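Local coordinates for ATP synthase epsilon chain (Caldalkalibacillus thermarum TA2.A1, PDB 5IK2), which binds ATP and forms part of the F1 sector of an ATP synthase, which probably makes ATP using a transmembrane proton gradient, at residues Glu69-Asp73 with Lys74-Leu78; Thr81-Pro85 with Glu86-Val90. The protein carries 2 engineered substitutions. One frame throughout, in Å; residues are numbered along the deposited sequence.

Contact 1 (Glu69-Asp73 with Lys74-Leu78); sequences EVRPD and KVNIL
Glu-69 pairs with Asn-76 twice, once through backbone and once through side chains. The two residues form an antiparallel hydrogen-bonded pair, with Glu-69 N to Asn-76 O at 2.8 Å and Asn-76 N to Glu-69 O at 2.9 Å. Their side chains run side by side in the same direction. Glu-69 CG is anti to the backbone N (chi1 -168°), and a bend at chi2 brings the carboxylate beside the amide. Asn-76 ND2 donates to Glu-69 OE1 at 2.9 Å, nearly along the C-O axis. Carboxylate and amide planes are only 18° apart. Lys-74 NZ reaches Asn-76 OD1 at 3.2 Å on a lone pair, and also forms a salt bridge with Asp-7.

Val-70 pairs with Val-75 as the non-hydrogen-bonded pair. Both side chains lie on the other face of the sheet and touch Val-34.

Arg-71 N donates to Lys-74 O at 2.7 Å. The Arg-71 side chain bends at chi2 and chi3, back over the Glu-69 carboxylate. Arg-71 NE is 3.6 Å from Glu-69 OE1. This is a long ion pair in which no N-H points at the oxygen. From a neighbouring subunit, a basic side chain makes a weak, long ion pair with Glu-69 OE1 and an aromatic one a weak hydrogen bond to OE2.

Pro-72 and Asp-73 have helical backbone angles and turn the chain between Arg-71 and Lys-74.

The hairpin therefore has an apolar valine face and a polar face. On the polar face both ends of the Asn-76 amide are used, which should fix its rotation, and Arg-71 probably stabilises the Glu-69 carboxylate.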
ATOM      1  N   GLU H  69      -4.774  61.576  36.126  1.00 33.21           N
ATOM      2  CA  GLU H  69      -4.458  62.741  35.289  1.00 33.88           C
ATOM      3  C   GLU H  69      -5.744  63.493  34.947  1.00 34.85           C
ATOM      4  O   GLU H  69      -6.553  63.027  34.140  1.00 34.62           O
ATOM      5  CB  GLU H  69      -3.729  62.330  34.006  1.00 33.65           C
ATOM      6  CG  GLU H  69      -3.132  63.516  33.240  1.00 33.40           C
ATOM      7  CD  GLU H  69      -3.379  63.498  31.738  1.00 32.96           C
ATOM      8  OE1 GLU H  69      -4.234  62.729  31.251  1.00 33.01           O
ATOM      9  OE2 GLU H  69      -2.716  64.282  31.031  1.00 32.57           O
ATOM     10  N   VAL H  70      -5.917  64.660  35.564  1.00 36.59           N
ATOM     11  CA  VAL H  70      -7.124  65.466  35.413  1.00 38.00           C
ATOM     12  C   VAL H  70      -6.903  66.594  34.408  1.00 39.76           C
ATOM     13  O   VAL H  70      -5.850  67.229  34.399  1.00 39.14           O
ATOM     14  CB  VAL H  70      -7.550  66.090  36.761  1.00 38.04           C
ATOM     15  CG1 VAL H  70      -8.905  66.784  36.629  1.00 38.13           C
ATOM     16  CG2 VAL H  70      -7.583  65.031  37.858  1.00 38.09           C
ATOM     17  N   ARG H  71      -7.893  66.800  33.544  1.00 42.53           N
ATOM     18  CA  ARG H  71      -8.065  68.043  32.792  1.00 44.96           C
ATOM     19  C   ARG H  71      -9.505  68.522  33.030  1.00 46.51           C
ATOM     20  O   ARG H  71     -10.340  67.742  33.507  1.00 46.93           O
ATOM     21  CB  ARG H  71      -7.813  67.823  31.294  1.00 45.98           C
ATOM     22  CG  ARG H  71      -6.354  67.919  30.858  1.00 47.18           C
ATOM     23  CD  ARG H  71      -5.612  66.598  30.998  1.00 48.36           C
ATOM     24  NE  ARG H  71      -6.095  65.582  30.058  1.00 49.54           N
ATOM     25  CZ  ARG H  71      -5.731  65.465  28.777  1.00 50.24           C
ATOM     26  NH1 ARG H  71      -4.857  66.305  28.217  1.00 50.63           N
ATOM     27  NH2 ARG H  71      -6.255  64.489  28.038  1.00 50.41           N
ATOM     28  N   PRO H  72      -9.809  69.799  32.715  1.00 48.18           N
ATOM     29  CA  PRO H  72     -11.217  70.236  32.770  1.00 48.33           C
ATOM     30  C   PRO H  72     -12.124  69.479  31.783  1.00 48.26           C
ATOM     31  O   PRO H  72     -13.309  69.274  32.066  1.00 48.23           O
ATOM     32  CB  PRO H  72     -11.145  71.731  32.418  1.00 48.38           C
ATOM     33  CG  PRO H  72      -9.830  71.918  31.741  1.00 48.33           C
ATOM     34  CD  PRO H  72      -8.907  70.912  32.359  1.00 48.37           C
ATOM     35  N   ASP H  73     -11.551  69.068  30.651  1.00 48.12           N
ATOM     36  CA  ASP H  73     -12.251  68.314  29.610  1.00 47.66           C
ATOM     37  C   ASP H  73     -12.326  66.804  29.896  1.00 45.40           C
ATOM     38  O   ASP H  73     -13.370  66.188  29.680  1.00 45.68           O
ATOM     39  CB  ASP H  73     -11.541  68.551  28.269  1.00 49.12           C
ATOM     40  CG  ASP H  73     -12.310  68.000  27.083  1.00 50.58           C
ATOM     41  OD1 ASP H  73     -13.530  68.259  26.979  1.00 51.51           O
ATOM     42  OD2 ASP H  73     -11.684  67.321  26.241  1.00 51.71           O
ATOM     43  N   LYS H  74     -11.225  66.223  30.381  1.00 42.48           N
ATOM     44  CA  LYS H  74     -11.050  64.763  30.450  1.00 40.22           C
ATOM     45  C   LYS H  74     -10.403  64.326  31.769  1.00 38.36           C
ATOM     46  O   LYS H  74      -9.611  65.068  32.349  1.00 38.35           O
ATOM     47  CB  LYS H  74     -10.178  64.315  29.265  1.00 39.96           C
ATOM     48  CG  LYS H  74      -9.932  62.817  29.116  1.00 39.51           C
ATOM     49  CD  LYS H  74     -11.192  62.052  28.741  1.00 39.17           C
ATOM     50  CE  LYS H  74     -10.921  60.560  28.615  1.00 38.80           C
ATOM     51  NZ  LYS H  74      -9.901  60.245  27.575  1.00 38.57           N
ATOM     52  N   VAL H  75     -10.745  63.116  32.220  1.00 36.55           N
ATOM     53  CA  VAL H  75     -10.151  62.498  33.415  1.00 35.37           C
ATOM     54  C   VAL H  75      -9.598  61.115  33.054  1.00 33.87           C
ATOM     55  O   VAL H  75     -10.359  60.220  32.688  1.00 33.36           O
ATOM     56  CB  VAL H  75     -11.189  62.352  34.553  1.00 35.69           C
ATOM     57  CG1 VAL H  75     -10.587  61.641  35.765  1.00 35.60           C
ATOM     58  CG2 VAL H  75     -11.739  63.717  34.948  1.00 35.95           C
ATOM     59  N   ASN H  76      -8.277  60.949  33.165  1.00 32.48           N
ATOM     60  CA  ASN H  76      -7.606  59.675  32.879  1.00 31.42           C
ATOM     61  C   ASN H  76      -7.045  59.036  34.147  1.00 30.36           C
ATOM     62  O   ASN H  76      -6.523  59.730  35.022  1.00 30.21           O
ATOM     63  CB  ASN H  76      -6.466  59.889  31.879  1.00 31.42           C
ATOM     64  CG  ASN H  76      -6.962  60.256  30.494  1.00 31.53           C
ATOM     65  OD1 ASN H  76      -7.963  59.723  30.015  1.00 31.53           O
ATOM     66  ND2 ASN H  76      -6.252  61.166  29.835  1.00 31.58           N
ATOM     67  N   ILE H  77      -7.172  57.713  34.237  1.00 29.29           N
ATOM     68  CA  ILE H  77      -6.509  56.913  35.268  1.00 28.54           C
ATOM     69  C   ILE H  77      -5.777  55.762  34.574  1.00 27.87           C
ATOM     70  O   ILE H  77      -6.411  54.861  34.027  1.00 27.67           O
ATOM     71  CB  ILE H  77      -7.510  56.377  36.322  1.00 28.30           C
ATOM     72  CG1 ILE H  77      -8.018  57.528  37.198  1.00 28.19           C
ATOM     73  CG2 ILE H  77      -6.866  55.304  37.204  1.00 28.43           C
ATOM     74  CD1 ILE H  77      -9.215  57.183  38.058  1.00 28.18           C
ATOM     75  N   LEU H  78      -4.446  55.818  34.599  1.00 27.30           N
ATOM     76  CA  LEU H  78      -3.584  54.756  34.075  1.00 26.78           C
ATOM     77  C   LEU H  78      -3.051  53.948  35.257  1.00 26.71           C
ATOM     78  O   LEU H  78      -2.521  54.530  36.204  1.00 26.40           O
ATOM     79  CB  LEU H  78      -2.424  55.353  33.267  1.00 26.65           C
ATOM     80  CG  LEU H  78      -2.738  55.817  31.838  1.00 26.57           C
ATOM     81  CD1 LEU H  78      -3.652  57.036  31.819  1.00 26.52           C
ATOM     82  CD2 LEU H  78      -1.449  56.114  31.086  1.00 26.52           C
TER

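Contact 2 (Thr81-Pro85 with Glu86-Val90). Engineered in segment 86-90: Ala-89 (natural residue Asp).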
ATOM      1  N   THR H  81      -3.135  47.376  37.145  1.00 27.51           N
ATOM      2  CA  THR H  81      -4.335  46.555  37.050  1.00 27.66           C
ATOM      3  C   THR H  81      -5.575  47.376  37.399  1.00 27.88           C
ATOM      4  O   THR H  81      -5.531  48.242  38.275  1.00 27.44           O
ATOM      5  CB  THR H  81      -4.256  45.334  37.984  1.00 27.63           C
ATOM      6  OG1 THR H  81      -3.983  45.768  39.321  1.00 27.69           O
ATOM      7  CG2 THR H  81      -3.159  44.387  37.535  1.00 27.64           C
ATOM      8  N   ALA H  82      -6.667  47.094  36.692  1.00 28.56           N
ATOM      9  CA  ALA H  82      -7.971  47.706  36.948  1.00 28.94           C
ATOM     10  C   ALA H  82      -9.063  46.704  36.575  1.00 29.34           C
ATOM     11  O   ALA H  82      -9.084  46.212  35.446  1.00 29.73           O
ATOM     12  CB  ALA H  82      -8.120  48.992  36.151  1.00 28.86           C
ATOM     13  N   GLU H  83      -9.946  46.387  37.522  1.00 29.75           N
ATOM     14  CA  GLU H  83     -11.034  45.435  37.280  1.00 30.09           C
ATOM     15  C   GLU H  83     -12.357  45.908  37.869  1.00 30.48           C
ATOM     16  O   GLU H  83     -12.402  46.401  38.997  1.00 30.62           O
ATOM     17  CB  GLU H  83     -10.705  44.057  37.867  1.00 30.14           C
ATOM     18  CG  GLU H  83      -9.480  43.367  37.272  1.00 30.16           C
ATOM     19  CD  GLU H  83      -8.195  43.555  38.068  1.00 30.25           C
ATOM     20  OE1 GLU H  83      -8.232  44.060  39.210  1.00 30.25           O
ATOM     21  OE2 GLU H  83      -7.129  43.173  37.543  1.00 30.38           O
ATOM     22  N   LEU H  84     -13.430  45.733  37.095  1.00 30.74           N
ATOM     23  CA  LEU H  84     -14.804  45.854  37.591  1.00 31.08           C
ATOM     24  C   LEU H  84     -15.116  44.608  38.434  1.00 31.60           C
ATOM     25  O   LEU H  84     -14.411  43.603  38.314  1.00 31.84           O
ATOM     26  CB  LEU H  84     -15.783  45.945  36.414  1.00 31.14           C
ATOM     27  CG  LEU H  84     -15.624  47.125  35.447  1.00 31.03           C
ATOM     28  CD1 LEU H  84     -16.288  46.816  34.114  1.00 30.99           C
ATOM     29  CD2 LEU H  84     -16.191  48.400  36.050  1.00 31.11           C
ATOM     30  N   PRO H  85     -16.171  44.655  39.283  1.00 32.22           N
ATOM     31  CA  PRO H  85     -16.478  43.512  40.165  1.00 32.73           C
ATOM     32  C   PRO H  85     -16.635  42.162  39.454  1.00 33.48           C
ATOM     33  O   PRO H  85     -16.103  41.155  39.926  1.00 33.00           O
ATOM     34  CB  PRO H  85     -17.803  43.924  40.820  1.00 32.63           C
ATOM     35  CG  PRO H  85     -17.799  45.411  40.775  1.00 32.30           C
ATOM     36  CD  PRO H  85     -17.156  45.740  39.461  1.00 32.25           C
ATOM     37  N   GLU H  86     -17.346  42.161  38.325  1.00 34.84           N
ATOM     38  CA  GLU H  86     -17.638  40.932  37.569  1.00 35.83           C
ATOM     39  C   GLU H  86     -16.417  40.220  36.960  1.00 36.25           C
ATOM     40  O   GLU H  86     -16.467  39.010  36.735  1.00 36.45           O
ATOM     41  CB  GLU H  86     -18.694  41.189  36.470  1.00 36.20           C
ATOM     42  CG  GLU H  86     -18.275  42.115  35.319  1.00 36.54           C
ATOM     43  CD  GLU H  86     -18.768  43.550  35.458  1.00 36.84           C
ATOM     44  OE1 GLU H  86     -18.900  44.044  36.603  1.00 36.82           O
ATOM     45  OE2 GLU H  86     -19.010  44.194  34.411  1.00 36.41           O
ATOM     46  N   GLU H  87     -15.336  40.960  36.701  1.00 36.76           N
ATOM     47  CA  GLU H  87     -14.146  40.407  36.028  1.00 37.04           C
ATOM     48  C   GLU H  87     -12.933  40.184  36.961  1.00 37.00           C
ATOM     49  O   GLU H  87     -11.786  40.179  36.502  1.00 37.01           O
ATOM     50  CB  GLU H  87     -13.783  41.271  34.801  1.00 36.87           C
ATOM     51  CG  GLU H  87     -13.237  42.667  35.094  1.00 36.76           C
ATOM     52  CD  GLU H  87     -13.295  43.614  33.897  1.00 36.55           C
ATOM     53  OE1 GLU H  87     -13.533  43.164  32.755  1.00 36.62           O
ATOM     54  OE2 GLU H  87     -13.097  44.828  34.102  1.00 35.99           O
ATOM     55  N   ILE H  88     -13.200  39.964  38.253  1.00 36.97           N
ATOM     56  CA  ILE H  88     -12.168  39.670  39.257  1.00 37.07           C
ATOM     57  C   ILE H  88     -12.208  38.180  39.607  1.00 37.14           C
ATOM     58  O   ILE H  88     -13.270  37.649  39.939  1.00 37.18           O
ATOM     59  CB  ILE H  88     -12.383  40.505  40.547  1.00 36.97           C
ATOM     60  CG1 ILE H  88     -12.106  41.988  40.270  1.00 36.94           C
ATOM     61  CG2 ILE H  88     -11.488  40.016  41.688  1.00 36.95           C
ATOM     62  CD1 ILE H  88     -12.693  42.936  41.297  1.00 36.92           C
ATOM     63  N   ALA H  89     -11.050  37.522  39.544  1.00 37.16           N
ATOM     64  CA  ALA H  89     -10.914  36.131  39.993  1.00 37.52           C
ATOM     65  C   ALA H  89     -10.828  36.095  41.525  1.00 37.84           C
ATOM     66  O   ALA H  89      -9.793  36.441  42.104  1.00 37.71           O
ATOM     67  CB  ALA H  89      -9.687  35.485  39.364  1.00 37.32           C
ATOM     68  N   VAL H  90     -11.916  35.673  42.170  1.00 38.32           N
ATOM     69  CA  VAL H  90     -12.069  35.794  43.628  1.00 38.94           C
ATOM     70  C   VAL H  90     -11.171  34.814  44.394  1.00 39.62           C
ATOM     71  O   VAL H  90     -10.515  35.209  45.362  1.00 39.89           O
ATOM     72  CB  VAL H  90     -13.553  35.637  44.056  1.00 38.98           C
ATOM     73  CG1 VAL H  90     -13.703  35.622  45.578  1.00 39.02           C
ATOM     74  CG2 VAL H  90     -14.390  36.762  43.457  1.00 39.10           C
TER
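Leu-84 and Glu-87 close a tight backbone turn where strand 81-83 ends. Glu-87 N donates to Leu-84 O at 3.2 Å. The donor sits above the carbonyl plane, 54° out of it, and does not follow a lone pair. Pro-85 and Glu-86 fill the corners with 3-10 backbone angles. Beyond the turn the chain runs through Ile-88 to Ala-89, an engineered residue (natural Asp) at the N-cap of helix 90-104.

The side chain of Glu-87 folds back across the turn. Its CG lies between the backbone N and the carbonyl carbon (chi1 70°), and the rest of the chain is extended. This carries OE2 to Leu-84 N at 3.1 Å. The bond is straight, and the oxygen is met on its anti side, close to the carboxylate plane. The same oxygen has a weak, long ion pair with Arg-13. Glu-86 lies alongside Leu-84, pointing the same way, with Glu-86 OE1 3.7 Å from Leu-84 CB.

Ile-88 packs over one face of the turn. Its CG1 is 3.5 Å from Glu-83 CB and 3.4 Å from Leu-84 O. Ile-88 CD1 reaches over to Pro-85 CA at 4.0 Å. The Glu-83 carboxylate makes a salt bridge with Arg-127 of helix 114-133, while Pro-85 touches Val-130 on that helix.

One 3-10 turn, with a Glu side chain returned to the first backbone N-H, resembles the glutamate half of a capping box. Here it links the beta-sandwich to the helical hairpin of an epsilon subunit. It also borders the ATP site: Thr-81, Glu-83, position 89 and Arg-127 belong to that site, although no nucleotide is bound to this chain.

The two contacts follow each other in the chain, separated by two residues, with centres about 22 Å apart and no touch between them. Both reach the same sheet. Contact 1 lies within the beta-sandwich and joins strands 66-70 and 74-79; four of its touching residues are buried. Contact 2 is a surface turn that leaves strand 81-83 for helix 90-104. Contact 1 relies on regular strand pairing, a valine face and an amide-carboxylate pair. Contact 2 has only two hydrogen bonds between its segments, one of them to a carboxylate. Contact 1 is away from the ATP site, whereas contact 2 holds several of its positions.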